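Local coordinates for MIPZ (Caulobacter crescentus, PDB 2XJ9), which is a P-loop ATPase and cell division inhibitor that positions the division plane, forming a gradient through localized dimerisation and nucleoid binding, at residues R5-G10 and L128-M133. The protein carries 1 engineered substitution. Numbering follows the deposited sequence.
Sequences RVIVVG and LVVTPM
Ile7, Val8 and Val9 pair in parallel with Leu128, Val129 and Val130, the axes of the two short strand segments approaching to 4.7 Å at an angle of 24°. The ladder runs from Val6 to Gly10: Val8 N reaches Leu128 O at 2.9 Å and Gly10 N reaches Val130 O at 2.9 Å, while Leu128 N to Val6 O and Val130 N to Val8 O are weak. Ile7, Val9, Leu128 and Val130 project from one face of the sheet, Val8 and Val129 from the other. On the first face, Ile7 CG2 meets Val130 CG2 diagonally across the strands at 3.9 Å; that methyl of Val130 stands anti to its carbonyl carbon, beside the backbone N, which turns it back toward Ile7. Further along, Val9 CG1 lies 4.2 Å from Pro132 CD, and helix 18-30 packs over Val9, Val130 and Pro132 on this face. At the far end Thr131 OG1 donates to Gly10 O, 2.6 Å away, from a position tilted 33° out of the carbonyl plane. Its chi1 of -78° sets the hydroxyl beside the backbone N, where Trp181 NE1 and Tyr159 OH also bond to it. This is the centre of the parallel sheet of a P-loop ATPase, with strand 106-110 on the other side of strand 5-9 and strand 180-186 beyond 128-134. The side chain of Pro132 lies about 6 Å from the bound nucleotide analogue. The hydroxyl of Thr131 thus continues the link between the chains past the backbone ladder, tying the start of the loop after strand 5-9 to the neighbouring strand.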
loop_
_atom_site.group_PDB
_atom_site.type_symbol
_atom_site.label_atom_id
_atom_site.label_comp_id
_atom_site.label_asym_id
_atom_site.label_seq_id
_atom_site.Cartn_x
_atom_site.Cartn_y
_atom_site.Cartn_z
ATOM N N ARG A 5 9.828 -22.710 12.873
ATOM C CA ARG A 5 10.292 -21.791 11.832
ATOM C C ARG A 5 9.530 -20.461 11.777
ATOM O O ARG A 5 8.322 -20.389 12.039
ATOM C CB ARG A 5 10.356 -22.482 10.467
ATOM C CG ARG A 5 11.673 -23.241 10.309
ATOM C CD ARG A 5 11.944 -23.795 8.914
ATOM N NE ARG A 5 11.658 -22.866 7.860
ATOM C CZ ARG A 5 11.025 -23.040 6.700
ATOM N NH1 ARG A 5 10.500 -24.184 6.279
ATOM N NH2 ARG A 5 10.931 -21.973 5.933
ATOM N N VAL A 6 10.264 -19.404 11.451
ATOM C CA VAL A 6 9.731 -18.050 11.488
ATOM C C VAL A 6 9.645 -17.444 10.094
ATOM O O VAL A 6 10.667 -17.315 9.418
ATOM C CB VAL A 6 10.625 -17.127 12.325
ATOM C CG1 VAL A 6 10.186 -15.682 12.138
ATOM C CG2 VAL A 6 10.591 -17.534 13.781
ATOM N N ILE A 7 8.436 -17.067 9.673
ATOM C CA ILE A 7 8.240 -16.429 8.362
ATOM C C ILE A 7 7.883 -14.951 8.469
ATOM O O ILE A 7 6.879 -14.575 9.076
ATOM C CB ILE A 7 7.133 -17.111 7.540
ATOM C CG1 ILE A 7 7.461 -18.603 7.358
ATOM C CG2 ILE A 7 6.952 -16.380 6.216
ATOM C CD1 ILE A 7 6.286 -19.462 6.973
ATOM N N VAL A 8 8.705 -14.109 7.871
ATOM C CA VAL A 8 8.429 -12.690 7.886
ATOM C C VAL A 8 7.981 -12.206 6.524
ATOM O O VAL A 8 8.721 -12.321 5.565
ATOM C CB VAL A 8 9.642 -11.899 8.352
ATOM C CG1 VAL A 8 9.561 -10.477 7.860
ATOM C CG2 VAL A 8 9.713 -11.947 9.863
ATOM N N VAL A 9 6.756 -11.692 6.447
ATOM C CA VAL A 9 6.225 -11.134 5.208
ATOM C C VAL A 9 6.599 -9.662 5.095
ATOM O O VAL A 9 6.197 -8.855 5.909
ATOM C CB VAL A 9 4.693 -11.227 5.145
ATOM C CG1 VAL A 9 4.231 -10.709 3.829
ATOM C CG2 VAL A 9 4.214 -12.654 5.362
ATOM N N GLY A 10 7.356 -9.298 4.077
ATOM C CA GLY A 10 7.906 -7.964 4.065
ATOM C C GLY A 10 8.012 -7.252 2.738
ATOM O O GLY A 10 8.301 -7.844 1.710
ATOM N N LEU A 128 12.560 -17.349 6.633
ATOM C CA LEU A 128 12.114 -16.992 5.297
ATOM C C LEU A 128 11.562 -15.562 5.273
ATOM O O LEU A 128 10.852 -15.130 6.183
ATOM C CB LEU A 128 11.041 -17.980 4.838
ATOM C CG LEU A 128 10.460 -17.823 3.437
ATOM C CD1 LEU A 128 11.551 -17.795 2.385
ATOM C CD2 LEU A 128 9.456 -18.911 3.152
ATOM N N VAL A 129 11.898 -14.819 4.234
ATOM C CA VAL A 129 11.287 -13.522 4.014
ATOM C C VAL A 129 10.493 -13.567 2.718
ATOM O O VAL A 129 11.074 -13.562 1.636
ATOM C CB VAL A 129 12.346 -12.414 3.868
ATOM C CG1 VAL A 129 11.672 -11.115 3.538
ATOM C CG2 VAL A 129 13.170 -12.282 5.132
ATOM N N VAL A 130 9.172 -13.637 2.825
ATOM C CA VAL A 130 8.302 -13.582 1.649
ATOM C C VAL A 130 8.010 -12.128 1.306
ATOM O O VAL A 130 7.459 -11.405 2.126
ATOM C CB VAL A 130 6.995 -14.303 1.915
ATOM C CG1 VAL A 130 6.189 -14.387 0.666
ATOM C CG2 VAL A 130 7.281 -15.685 2.430
ATOM N N THR A 131 8.404 -11.691 0.114
ATOM C CA THR A 131 8.247 -10.288 -0.283
ATOM C C THR A 131 7.403 -10.131 -1.545
ATOM O O THR A 131 7.932 -10.129 -2.653
ATOM C CB THR A 131 9.589 -9.626 -0.557
ATOM O OG1 THR A 131 10.208 -9.297 0.681
ATOM C CG2 THR A 131 9.384 -8.361 -1.324
ATOM N N PRO A 132 6.085 -9.990 -1.382
ATOM C CA PRO A 132 5.183 -9.858 -2.516
ATOM C C PRO A 132 5.309 -8.471 -3.062
ATOM O O PRO A 132 5.507 -7.568 -2.278
ATOM C CB PRO A 132 3.819 -9.992 -1.869
ATOM C CG PRO A 132 4.009 -9.372 -0.550
ATOM C CD PRO A 132 5.398 -9.735 -0.111
ATOM N N MET A 133 5.203 -8.295 -4.368
ATOM C CA MET A 133 5.203 -6.956 -4.922
ATOM C C MET A 133 4.239 -6.829 -6.107
ATOM O O MET A 133 3.848 -7.831 -6.716
ATOM C CB MET A 133 6.606 -6.573 -5.371
ATOM C CG MET A 133 6.994 -7.126 -6.724
ATOM S SD MET A 133 8.649 -6.602 -7.225
ATOM C CE MET A 133 8.410 -4.861 -7.574
#